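Local coordinates for protein D-aminopeptidase (Burkholderia sp. LK4, PDB 5TZB) that probably removes amino-terminal beta-amino acid residues from peptides, as a beta-aminopeptidase of family S58 and a member of the Ntn hydrolases, at residues D124-N129 / R168-A173; V144-Y149 / G298-A303; H192-G197 / E237-V242; I260-A265 / Q280-G285; P272-R277 / D332-L337. One frame throughout, in Å; residues are numbered along the deposited sequence.

In the fold
The five contacts sample the layers of an Ntn-hydrolase αββα sandwich. Interaction 1 joins two helices lying over one sheet, interaction 2 bridges that sheet to the second, and interaction 4 sets helix 272-289 on the far side of the second; interaction 5 pairs the same helix with helix 331-355. Interactions 2 and 4, sharing neighbouring strands 298-305 and 260-266, have centres about 10 Å apart; those of 4 and 5 are about 13 Å apart. Interaction 3, its centre about 34 Å from those of 1 and 5, packs a peripheral loop against a short two-stranded sheet. Along the chain, 2 crosses 1 and 5, spans 3 and 4, and 4 crosses 5, weaving distant sequence into one subunit.

Interaction 1 of 5, residues D124-N129 / R168-A173; sequences DALVAN and RALAAA
L170 reaches from helix 163-172 with one methyl, CD1, which fits between L126 and N129 of helix 119-129. The closest partner is polar: N129 ND2 lies 3.6 Å from L170 CD1, and the amide carbon CG is 3.8 Å from that same methyl. L126 contributes CD2, 3.9 Å from L170 CD1, and the two leucine side chains pass each other at a slant. N129 and L170 approach from opposite directions, the amide end meeting the end of the leucine branch.

One step further out, torsions and a bond set these ends in place. With CG trans to its backbone N (chi1 -171°), N129 extends its amide across toward the second helix, where OD1 is hydrogen-bonded to Q167 NE2 on the turn just before L170. The backbone bond from N129 N to A125 O, 3.1 Å, anchors that residue in its helix. L126 also packs on V166, whereas L170 rests on V69 and E71 of strand 63-71; the pair of helices thus forms part of the outer helical layer over this sheet. D124, on another side of its helix, bonds to A121 and G120 of the second subunit.

Between the segments themselves the attraction is dispersive, while the Q167 bond limits rotation of the amide that lies against the leucine methyl.

Interaction 2 of 5, residues V144-Y149 / G298-A303; sequences VVMETY and GDIFLA
V144 and L302 meet through matching torsions: CG1 of V144 is anti to its backbone N (chi1 175°), and so is CG of L302, which sends these two branched side chains straight at each other. They touch tip to tip, V144 CG1 being 4.0 Å from L302 CD2. M146 arrives differently. Its chain runs out extended and then bends at the thioether, chi3 -77°, swinging CE across the leucine at about a right angle; M146 CE ends 4.1 Å from L302 CD2. The bend leaves sulfur on the I300 side, with M146 SD 4.3 Å from I300 CG2.

Strands 144-148 and 298-303 run nearly antiparallel, at 150°, but their axes stay 8.2 Å apart and they belong to different sheets. This is face-to-face packing of the two central sheets of the αββα sandwich. On its outer side, strand 144-148 presents V145 to helix 119-129, and F301 likewise faces helix 272-289.

Near one end of the interface a water lies between E147 O and G298 O. It is placed to donate to both, at 2.8 Å from E147 O and 3.1 Å from G298 O, but more acceptors surround it than it has protons, so the sharing is not settled. The carboxylate of E147 is held by T116 OG1 and the backbone N of D94.

Chemically, the sheets are joined here by aliphatic and thioether groups at van der Waals spacing, and a water lies between two main-chain carbonyls.

Interaction 3 of 5, residues H192-G197 / E237-V242; sequences HEFKGG and EVLRHV
F194, from the short two-stranded antiparallel sheet formed by strands 190-191 and 194-195, packs against a type I beta turn running from L239 to V242. The turn belongs to the long excursion between strands 213-220 and 260-266, at the periphery of the Ntn-hydrolase domain.

The apolar contacts all use the far half of the phenyl ring. V242 sends CG1 to within 3.8 Å of F194 CE1, and V242 CB follows at 4.2 Å from the same ring atom. L239 CD1 is 4.1 Å from the adjacent ring atom, F194 CZ. Both aliphatic side chains cross the phenylalanine at about a right angle and approach its ring obliquely. The first and last residues of the turn therefore grip the ring together. V242 owes its reach to a chi1 of -179°, which throws CG1 toward the phenyl group.

Cationic and polar interactions are supplied by R225, which makes a cation-pi contact with F194. Its guanidinium also bonds to carbonyls of both segments: NH1 to L239 O and V242 O, NH2 to E193 O and NE to H192 O. Ahead of the turn, E237 forms a salt bridge with R29 of the third subunit.

Within the other segment, K195 curls back on its own chain. Its NZ is hydrogen-bonded to M189 O and T187 O, and it also donates to G196 O over 2.8 Å, where K195 NZ stands 55° out of the carbonyl plane.

Interaction 4 of 5, residues I260-A265 / Q280-G285; sequences IVVTIA and QRASVG
A282 turns its methyl toward V262 and I264 and, with the same group, lies over one face of the flat F301 ring. The methyl stands above CG of that ring rather than above the ring centre, and D299 O lies over the opposite face, offset toward the rim. V262 comes up to the same phenyl group obliquely, with its CG2 branch.

Across the contact itself, A282 CB is the meeting point. V262 reaches it with CG1, and the two carbons are 4.0 Å apart. That branch sits beside the valine's own carbonyl carbon (chi1 -178°). I264 supplies the longer arm: with chi2 164° its chain is extended beyond CG1, bringing I264 CD1 to 4.1 Å from A282 CB. Two residues apart on the strand, V262 and I264 face the helix together, and the backbones come near enough that V262 CA and A282 CA are 7.2 Å apart.

The arrangement belongs to a beta-alpha-beta unit: strand 260-266, helix 272-289 and strand 298-305, with the two strands parallel neighbours in one sheet. The helix packs on the outer side of that sheet, where V345 and A341 of helix 331-355 also touch V262 and I264, respectively.

On another side of helix 272-289, R281 has its guanidinium in a cation-pi contact with F338, while its NE donates to G292 O of the third subunit and NH2 pairs with N90 OD1 of that subunit.

Interaction 5 of 5, residues P272-R277 / D332-L337; sequences PHQCTR and DHISAL
I334 dominates the burial between these helices, pressing its two branches, CD1 and CG2, against different partners. Its CD1 settles along the Q274 side chain, 3.9 Å from Q274 CB and equally 3.9 Å from Q274 NE2, the two chains crossing aslant. Its other methyl, CG2, lies 4.0 Å from R277 NH1, meeting the guanidinium obliquely.

Q274 is steadied at its polar end: NE2 donates to V329 O and OE1 accepts from L271 N, so the amide is gripped at both atoms while its hydrocarbon part serves the isoleucine. A bound calcium ion is about 6 Å from this side chain.

The first turns of helix 272-289 and helix 331-355 meet here, in the helical layer of the αββα sandwich, next to other subunits. Just before I334, H333 ND1 donates to D332 OD1. R277, bent at chi3 (71°), carries its guanidinium past I334 to salt bridges with E103 of the fourth subunit, through NE, and D295 of the third, through NH1. I334 packs on the same D295.

Interaction 1 of 5, residues D124-N129 / R168-A173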
# COMPACT_ATOMS: atom_id res chain seq x y z
N ASP C 124 9.01 -6.28 24.28
CA ASP C 124 8.40 -7.15 25.29
C ASP C 124 8.48 -6.53 26.68
O ASP C 124 7.67 -6.84 27.55
CB ASP C 124 9.02 -8.54 25.24
CG ASP C 124 8.46 -9.39 24.09
OD1 ASP C 124 7.81 -8.81 23.19
OD2 ASP C 124 8.67 -10.63 24.08
N ALA C 125 9.45 -5.64 26.88
CA ALA C 125 9.53 -4.90 28.14
C ALA C 125 8.37 -3.92 28.24
O ALA C 125 7.82 -3.71 29.32
CB ALA C 125 10.86 -4.17 28.25
N LEU C 126 7.99 -3.32 27.12
CA LEU C 126 6.85 -2.41 27.10
C LEU C 126 5.54 -3.19 27.32
O LEU C 126 4.61 -2.69 27.96
CB LEU C 126 6.82 -1.63 25.78
CG LEU C 126 7.90 -0.54 25.65
CD1 LEU C 126 7.88 0.10 24.29
CD2 LEU C 126 7.73 0.53 26.72
N VAL C 127 5.48 -4.43 26.83
CA VAL C 127 4.32 -5.27 27.11
C VAL C 127 4.21 -5.57 28.61
O VAL C 127 3.14 -5.37 29.22
CB VAL C 127 4.38 -6.60 26.37
CG1 VAL C 127 3.26 -7.49 26.85
CG2 VAL C 127 4.29 -6.38 24.86
N ALA C 128 5.31 -6.02 29.20
CA ALA C 128 5.33 -6.33 30.63
C ALA C 128 4.92 -5.12 31.46
O ALA C 128 4.28 -5.28 32.50
CB ALA C 128 6.70 -6.82 31.05
N ASN C 129 5.26 -3.93 30.99
CA ASN C 129 4.95 -2.70 31.72
C ASN C 129 3.45 -2.43 31.87
O ASN C 129 3.03 -1.69 32.75
CB ASN C 129 5.63 -1.50 31.07
CG ASN C 129 5.52 -0.24 31.92
OD1 ASN C 129 5.95 -0.23 33.08
ND2 ASN C 129 4.98 0.82 31.35
N ARG C 168 13.86 2.78 33.09
CA ARG C 168 14.52 4.05 33.34
C ARG C 168 14.06 5.14 32.36
O ARG C 168 13.86 6.29 32.77
CB ARG C 168 16.05 3.85 33.29
CG ARG C 168 16.58 3.18 34.57
CD ARG C 168 18.08 2.85 34.54
NE ARG C 168 18.95 3.88 34.00
CZ ARG C 168 20.19 3.63 33.58
NH1 ARG C 168 20.66 2.39 33.65
NH2 ARG C 168 20.96 4.59 33.08
N ALA C 169 13.94 4.81 31.08
CA ALA C 169 13.44 5.78 30.10
C ALA C 169 11.99 6.16 30.40
O ALA C 169 11.62 7.33 30.35
CB ALA C 169 13.56 5.22 28.68
N LEU C 170 11.17 5.16 30.71
CA LEU C 170 9.78 5.39 31.05
C LEU C 170 9.65 6.29 32.28
O LEU C 170 8.82 7.20 32.32
CB LEU C 170 9.07 4.06 31.29
CG LEU C 170 8.80 3.26 30.02
CD1 LEU C 170 8.28 1.86 30.35
CD2 LEU C 170 7.83 4.00 29.11
N ALA C 171 10.47 6.03 33.29
CA ALA C 171 10.40 6.82 34.53
C ALA C 171 10.87 8.26 34.30
O ALA C 171 10.39 9.18 34.97
CB ALA C 171 11.24 6.16 35.62
N ALA C 172 11.78 8.44 33.35
CA ALA C 172 12.34 9.76 33.03
C ALA C 172 11.49 10.54 32.03
O ALA C 172 11.76 11.71 31.77
CB ALA C 172 13.75 9.61 32.49
N ALA C 173 10.49 9.88 31.45
CA ALA C 173 9.65 10.52 30.43
C ALA C 173 8.88 11.70 31.01
O ALA C 173 8.10 11.54 31.95
CB ALA C 173 8.70 9.51 29.83

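Interaction 2 of 5, residues V144-Y149 / G298-A303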
# COMPACT_ATOMS: atom_id res chain seq x y z
N VAL C 144 4.88 0.06 19.84
CA VAL C 144 5.60 0.51 18.66
C VAL C 144 7.06 0.75 19.02
O VAL C 144 7.38 1.61 19.84
CB VAL C 144 5.00 1.80 18.06
CG1 VAL C 144 5.87 2.31 16.89
CG2 VAL C 144 3.55 1.55 17.59
N VAL C 145 7.95 -0.04 18.43
CA VAL C 145 9.37 0.13 18.66
C VAL C 145 10.04 0.26 17.31
O VAL C 145 9.72 -0.51 16.39
CB VAL C 145 9.99 -1.04 19.45
CG1 VAL C 145 11.48 -0.79 19.71
CG2 VAL C 145 9.26 -1.22 20.78
N MET C 146 10.89 1.27 17.16
CA MET C 146 11.60 1.50 15.91
C MET C 146 13.08 1.57 16.21
O MET C 146 13.47 1.63 17.38
CB MET C 146 11.08 2.77 15.24
CG MET C 146 9.62 2.64 14.78
SD MET C 146 8.95 4.13 14.04
CE MET C 146 8.65 5.11 15.51
N GLU C 147 13.92 1.56 15.18
CA GLU C 147 15.35 1.41 15.40
C GLU C 147 16.22 2.04 14.32
O GLU C 147 15.76 2.29 13.21
CB GLU C 147 15.72 -0.08 15.50
CG GLU C 147 15.34 -0.92 14.28
CD GLU C 147 16.31 -0.76 13.09
OE1 GLU C 147 17.49 -0.40 13.30
OE2 GLU C 147 15.87 -1.00 11.94
N THR C 148 17.47 2.30 14.67
CA THR C 148 18.53 2.53 13.69
C THR C 148 19.77 1.73 14.14
O THR C 148 19.83 1.23 15.27
CB THR C 148 18.84 4.03 13.51
OG1 THR C 148 19.20 4.59 14.77
CG2 THR C 148 17.60 4.79 12.97
N TYR C 149 20.77 1.61 13.26
CA TYR C 149 21.89 0.69 13.47
C TYR C 149 23.17 1.38 13.99
O TYR C 149 23.82 2.13 13.25
CB TYR C 149 22.16 -0.04 12.15
CG TYR C 149 23.37 -0.93 12.11
CD1 TYR C 149 23.33 -2.22 12.62
CD2 TYR C 149 24.56 -0.49 11.54
CE1 TYR C 149 24.46 -3.05 12.57
CE2 TYR C 149 25.69 -1.30 11.48
CZ TYR C 149 25.63 -2.58 12.00
OH TYR C 149 26.76 -3.38 11.95
N GLY C 298 17.09 2.64 6.76
CA GLY C 298 15.74 2.36 7.22
C GLY C 298 15.02 3.66 7.52
O GLY C 298 15.16 4.23 8.61
N ASP C 299 14.28 4.16 6.53
CA ASP C 299 13.62 5.44 6.68
C ASP C 299 12.13 5.23 6.92
O ASP C 299 11.33 5.03 5.99
CB ASP C 299 13.89 6.32 5.45
CG ASP C 299 15.40 6.53 5.21
OD1 ASP C 299 16.20 6.38 6.17
OD2 ASP C 299 15.80 6.82 4.06
N ILE C 300 11.76 5.22 8.20
CA ILE C 300 10.42 4.81 8.62
C ILE C 300 9.77 5.89 9.48
O ILE C 300 10.35 6.33 10.48
CB ILE C 300 10.49 3.46 9.37
CG1 ILE C 300 11.07 2.39 8.43
CG2 ILE C 300 9.13 3.06 9.93
CD1 ILE C 300 11.34 1.04 9.10
N PHE C 301 8.57 6.31 9.09
CA PHE C 301 7.94 7.48 9.68
C PHE C 301 6.58 7.18 10.33
O PHE C 301 5.75 6.48 9.75
CB PHE C 301 7.74 8.58 8.62
CG PHE C 301 8.92 8.79 7.72
CD1 PHE C 301 10.22 8.77 8.21
CD2 PHE C 301 8.73 9.03 6.35
CE1 PHE C 301 11.31 8.97 7.35
CE2 PHE C 301 9.82 9.22 5.49
CZ PHE C 301 11.10 9.20 5.99
N LEU C 302 6.36 7.75 11.50
CA LEU C 302 5.11 7.59 12.24
C LEU C 302 4.58 8.95 12.60
O LEU C 302 5.34 9.83 12.99
CB LEU C 302 5.32 6.76 13.50
CG LEU C 302 4.18 6.64 14.52
CD1 LEU C 302 3.00 5.91 13.93
CD2 LEU C 302 4.68 5.90 15.74
N ALA C 303 3.27 9.13 12.44
CA ALA C 303 2.59 10.34 12.88
C ALA C 303 1.37 9.99 13.74
O ALA C 303 0.60 9.10 13.39
CB ALA C 303 2.18 11.17 11.70
O HOH W 1 14.61 1.93 10.63

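Interaction 3 of 5, residues H192-G197 / E237-V242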
# COMPACT_ATOMS: atom_id res chain seq x y z
N HIS C 192 25.27 11.90 8.36
CA HIS C 192 26.10 12.59 7.37
C HIS C 192 27.59 12.51 7.72
O HIS C 192 28.35 13.46 7.53
CB HIS C 192 25.65 14.04 7.21
CG HIS C 192 24.36 14.17 6.44
ND1 HIS C 192 24.30 13.97 5.08
CD2 HIS C 192 23.11 14.48 6.84
CE1 HIS C 192 23.05 14.15 4.67
NE2 HIS C 192 22.31 14.46 5.72
N GLU C 193 27.98 11.35 8.25
CA GLU C 193 29.37 11.05 8.61
C GLU C 193 29.89 12.03 9.66
O GLU C 193 31.10 12.25 9.77
CB GLU C 193 30.24 11.05 7.35
CG GLU C 193 29.70 10.09 6.30
CD GLU C 193 30.54 10.04 5.04
OE1 GLU C 193 29.99 10.27 3.94
OE2 GLU C 193 31.74 9.73 5.15
N PHE C 194 28.96 12.63 10.40
CA PHE C 194 29.25 13.30 11.66
C PHE C 194 28.50 12.57 12.76
O PHE C 194 27.73 11.65 12.48
CB PHE C 194 28.80 14.76 11.64
CG PHE C 194 29.58 15.63 10.72
CD1 PHE C 194 30.89 15.98 11.02
CD2 PHE C 194 28.99 16.15 9.58
CE1 PHE C 194 31.62 16.81 10.17
CE2 PHE C 194 29.70 16.98 8.72
CZ PHE C 194 31.02 17.31 9.02
N LYS C 195 28.65 13.02 14.01
CA LYS C 195 27.87 12.43 15.10
C LYS C 195 26.38 12.68 14.91
O LYS C 195 25.96 13.82 14.66
CB LYS C 195 28.31 12.99 16.46
CG LYS C 195 27.58 12.34 17.64
CD LYS C 195 27.95 10.87 17.78
CE LYS C 195 27.15 10.17 18.88
NZ LYS C 195 25.74 9.90 18.48
N GLY C 196 25.58 11.63 15.05
CA GLY C 196 24.15 11.75 14.89
C GLY C 196 23.38 11.51 16.17
O GLY C 196 23.91 11.71 17.27
N GLY C 197 22.12 11.11 16.04
CA GLY C 197 21.30 10.79 17.19
C GLY C 197 19.98 11.53 17.28
O GLY C 197 19.30 11.76 16.28
N GLU C 237 29.16 20.11 0.82
CA GLU C 237 30.14 20.18 -0.26
C GLU C 237 31.44 20.85 0.18
O GLU C 237 32.50 20.58 -0.38
CB GLU C 237 29.55 20.91 -1.46
CG GLU C 237 28.38 20.18 -2.11
CD GLU C 237 27.84 20.89 -3.35
OE1 GLU C 237 28.45 21.89 -3.80
OE2 GLU C 237 26.81 20.44 -3.89
N VAL C 238 31.37 21.71 1.19
CA VAL C 238 32.58 22.35 1.70
C VAL C 238 33.01 21.76 3.05
O VAL C 238 33.77 22.38 3.80
CB VAL C 238 32.41 23.89 1.86
CG1 VAL C 238 32.11 24.53 0.51
CG2 VAL C 238 31.30 24.21 2.84
N LEU C 239 32.52 20.55 3.35
CA LEU C 239 32.88 19.88 4.60
C LEU C 239 33.45 18.48 4.34
O LEU C 239 33.54 17.66 5.25
CB LEU C 239 31.66 19.78 5.53
CG LEU C 239 31.15 21.06 6.20
CD1 LEU C 239 29.90 20.75 6.99
CD2 LEU C 239 32.21 21.68 7.12
N ARG C 240 33.82 18.20 3.09
CA ARG C 240 34.37 16.89 2.77
C ARG C 240 35.72 16.60 3.43
O ARG C 240 36.06 15.44 3.64
CB ARG C 240 34.50 16.71 1.25
CG ARG C 240 33.18 16.73 0.51
CD ARG C 240 33.40 16.43 -0.96
NE ARG C 240 33.19 17.59 -1.80
CZ ARG C 240 32.34 17.63 -2.82
NH1 ARG C 240 31.64 16.54 -3.15
NH2 ARG C 240 32.20 18.74 -3.53
N HIS C 241 36.47 17.64 3.78
CA HIS C 241 37.83 17.46 4.30
C HIS C 241 37.86 16.86 5.72
O HIS C 241 38.84 16.24 6.12
CB HIS C 241 38.56 18.81 4.31
CG HIS C 241 37.88 19.85 5.13
ND1 HIS C 241 36.76 20.54 4.69
CD2 HIS C 241 38.14 20.32 6.38
CE1 HIS C 241 36.36 21.38 5.63
NE2 HIS C 241 37.18 21.27 6.66
N VAL C 242 36.79 17.06 6.47
CA VAL C 242 36.72 16.57 7.85
C VAL C 242 36.74 15.04 7.86
O VAL C 242 36.08 14.40 7.03
CB VAL C 242 35.46 17.12 8.58
CG1 VAL C 242 35.41 16.63 10.01
CG2 VAL C 242 35.48 18.64 8.58

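Interaction 4 of 5, residues I260-A265 / Q280-G285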
# COMPACT_ATOMS: atom_id res chain seq x y z
N ILE C 260 16.78 6.46 9.46
CA ILE C 260 16.24 7.49 10.33
C ILE C 260 14.80 7.17 10.69
O ILE C 260 13.97 6.91 9.81
CB ILE C 260 16.33 8.93 9.72
CG1 ILE C 260 15.66 9.95 10.66
CG2 ILE C 260 15.71 8.99 8.31
CD1 ILE C 260 15.79 11.40 10.20
N VAL C 261 14.52 7.16 11.98
CA VAL C 261 13.14 6.97 12.43
C VAL C 261 12.60 8.33 12.85
O VAL C 261 13.31 9.14 13.43
CB VAL C 261 13.02 5.93 13.58
CG1 VAL C 261 13.49 4.55 13.09
CG2 VAL C 261 13.83 6.34 14.77
N VAL C 262 11.35 8.59 12.47
CA VAL C 262 10.71 9.88 12.72
C VAL C 262 9.36 9.67 13.40
O VAL C 262 8.57 8.84 12.96
CB VAL C 262 10.48 10.67 11.39
CG1 VAL C 262 9.87 12.02 11.68
CG2 VAL C 262 11.79 10.87 10.64
N THR C 263 9.11 10.40 14.48
CA THR C 263 7.76 10.49 15.02
C THR C 263 7.30 11.93 14.89
O THR C 263 8.00 12.84 15.31
CB THR C 263 7.64 10.04 16.49
OG1 THR C 263 7.98 8.65 16.62
CG2 THR C 263 6.19 10.20 16.97
N ILE C 264 6.15 12.12 14.26
CA ILE C 264 5.48 13.41 14.17
C ILE C 264 4.28 13.41 15.12
O ILE C 264 3.48 12.48 15.10
CB ILE C 264 5.00 13.68 12.74
CG1 ILE C 264 6.21 13.87 11.81
CG2 ILE C 264 4.09 14.92 12.70
CD1 ILE C 264 5.84 13.77 10.30
N ALA C 265 4.15 14.45 15.94
CA ALA C 265 2.95 14.56 16.79
C ALA C 265 2.22 15.88 16.52
O ALA C 265 2.84 16.91 16.20
CB ALA C 265 3.31 14.45 18.26
N GLN C 280 3.98 11.06 5.72
CA GLN C 280 4.78 11.05 4.50
C GLN C 280 5.50 12.39 4.32
O GLN C 280 6.50 12.46 3.62
CB GLN C 280 3.94 10.72 3.25
CG GLN C 280 4.83 10.54 2.00
CD GLN C 280 4.13 9.97 0.75
OE1 GLN C 280 4.77 9.81 -0.29
NE2 GLN C 280 2.84 9.65 0.85
N ARG C 281 5.05 13.44 5.01
CA ARG C 281 5.75 14.71 4.82
C ARG C 281 7.12 14.67 5.52
O ARG C 281 7.94 15.59 5.36
CB ARG C 281 4.91 15.91 5.33
CG ARG C 281 3.61 16.19 4.52
CD ARG C 281 3.67 15.51 3.19
NE ARG C 281 2.80 15.95 2.11
CZ ARG C 281 1.70 15.33 1.69
NH1 ARG C 281 1.24 14.26 2.33
NH2 ARG C 281 1.05 15.80 0.64
N ALA C 282 7.38 13.61 6.28
CA ALA C 282 8.72 13.43 6.83
C ALA C 282 9.74 13.22 5.69
O ALA C 282 10.89 13.65 5.81
CB ALA C 282 8.74 12.26 7.81
N SER C 283 9.30 12.62 4.58
CA SER C 283 10.13 12.49 3.36
C SER C 283 10.61 13.85 2.90
O SER C 283 11.73 14.00 2.42
CB SER C 283 9.35 11.85 2.20
OG SER C 283 8.98 10.50 2.44
N VAL C 284 9.71 14.83 2.98
CA VAL C 284 10.02 16.17 2.51
C VAL C 284 11.08 16.81 3.40
O VAL C 284 12.06 17.38 2.89
CB VAL C 284 8.75 17.04 2.45
CG1 VAL C 284 9.09 18.44 1.97
CG2 VAL C 284 7.73 16.39 1.54
N GLY C 285 10.91 16.72 4.71
CA GLY C 285 11.92 17.26 5.61
C GLY C 285 13.29 16.59 5.44
O GLY C 285 14.32 17.26 5.34

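Interaction 5 of 5, residues P272-R277 / D332-L337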
# COMPACT_ATOMS: atom_id res chain seq x y z
N PRO C 272 -7.19 8.69 11.08
CA PRO C 272 -6.12 7.77 10.66
C PRO C 272 -5.59 8.05 9.24
O PRO C 272 -4.38 8.17 9.10
CB PRO C 272 -6.80 6.40 10.74
CG PRO C 272 -7.73 6.56 11.89
CD PRO C 272 -8.27 7.98 11.78
N HIS C 273 -6.45 8.25 8.24
CA HIS C 273 -5.96 8.46 6.88
C HIS C 273 -5.19 9.78 6.76
O HIS C 273 -4.30 9.90 5.91
CB HIS C 273 -7.11 8.40 5.86
CG HIS C 273 -7.88 9.68 5.71
ND1 HIS C 273 -8.92 10.03 6.55
CD2 HIS C 273 -7.82 10.65 4.76
CE1 HIS C 273 -9.45 11.17 6.14
NE2 HIS C 273 -8.80 11.58 5.07
N GLN C 274 -5.51 10.74 7.62
CA GLN C 274 -4.84 12.05 7.61
C GLN C 274 -3.48 11.97 8.30
O GLN C 274 -2.55 12.73 7.98
CB GLN C 274 -5.72 13.11 8.27
CG GLN C 274 -7.09 13.28 7.61
CD GLN C 274 -7.90 14.41 8.23
OE1 GLN C 274 -8.15 14.40 9.44
NE2 GLN C 274 -8.30 15.37 7.42
N CYS C 275 -3.36 11.09 9.28
CA CYS C 275 -2.07 10.85 9.92
C CYS C 275 -1.08 10.21 8.93
O CYS C 275 0.12 10.47 8.98
CB CYS C 275 -2.26 9.97 11.15
SG CYS C 275 -3.10 10.80 12.56
N THR C 276 -1.59 9.35 8.05
CA THR C 276 -0.76 8.75 6.99
C THR C 276 -0.23 9.84 6.07
O THR C 276 0.96 9.84 5.69
CB THR C 276 -1.56 7.72 6.17
OG1 THR C 276 -2.09 6.74 7.07
CG2 THR C 276 -0.67 7.02 5.12
N ARG C 277 -1.11 10.77 5.70
CA ARG C 277 -0.70 11.88 4.85
C ARG C 277 0.39 12.70 5.54
O ARG C 277 1.41 13.06 4.94
CB ARG C 277 -1.90 12.75 4.50
CG ARG C 277 -3.04 11.97 3.85
CD ARG C 277 -4.16 12.90 3.41
NE ARG C 277 -3.74 13.69 2.25
CZ ARG C 277 -4.33 14.80 1.83
NH1 ARG C 277 -5.39 15.29 2.48
NH2 ARG C 277 -3.85 15.46 0.78
N ASP C 332 -8.84 21.77 3.45
CA ASP C 332 -8.32 23.09 3.14
C ASP C 332 -7.57 23.70 4.33
O ASP C 332 -7.10 24.83 4.24
CB ASP C 332 -9.43 24.05 2.67
CG ASP C 332 -10.56 24.22 3.69
OD1 ASP C 332 -10.47 23.77 4.85
OD2 ASP C 332 -11.56 24.86 3.29
N HIS C 333 -7.47 22.94 5.42
CA HIS C 333 -6.64 23.36 6.56
C HIS C 333 -5.45 22.41 6.76
O HIS C 333 -4.58 22.66 7.61
CB HIS C 333 -7.45 23.43 7.86
CG HIS C 333 -8.26 24.68 8.01
ND1 HIS C 333 -9.39 24.92 7.25
CD2 HIS C 333 -8.08 25.77 8.79
CE1 HIS C 333 -9.89 26.10 7.59
NE2 HIS C 333 -9.11 26.64 8.51
N ILE C 334 -5.39 21.35 5.97
CA ILE C 334 -4.36 20.35 6.25
C ILE C 334 -2.98 20.72 5.65
O ILE C 334 -1.96 20.26 6.17
CB ILE C 334 -4.78 18.93 5.76
CG1 ILE C 334 -3.99 17.84 6.50
CG2 ILE C 334 -4.62 18.78 4.27
CD1 ILE C 334 -4.65 16.42 6.49
N SER C 335 -2.94 21.53 4.59
CA SER C 335 -1.64 21.91 4.01
C SER C 335 -0.71 22.63 4.99
O SER C 335 0.49 22.38 4.99
CB SER C 335 -1.81 22.80 2.77
OG SER C 335 -2.43 22.10 1.71
N ALA C 336 -1.26 23.50 5.83
CA ALA C 336 -0.43 24.19 6.83
C ALA C 336 0.16 23.18 7.83
O ALA C 336 1.22 23.42 8.43
CB ALA C 336 -1.23 25.27 7.56
N LEU C 337 -0.52 22.05 8.02
CA LEU C 337 0.02 20.97 8.85
C LEU C 337 1.15 20.20 8.12
O LEU C 337 2.15 19.85 8.74
CB LEU C 337 -1.08 20.00 9.30
CG LEU C 337 -2.14 20.51 10.29
CD1 LEU C 337 -3.32 19.55 10.41
CD2 LEU C 337 -1.51 20.75 11.68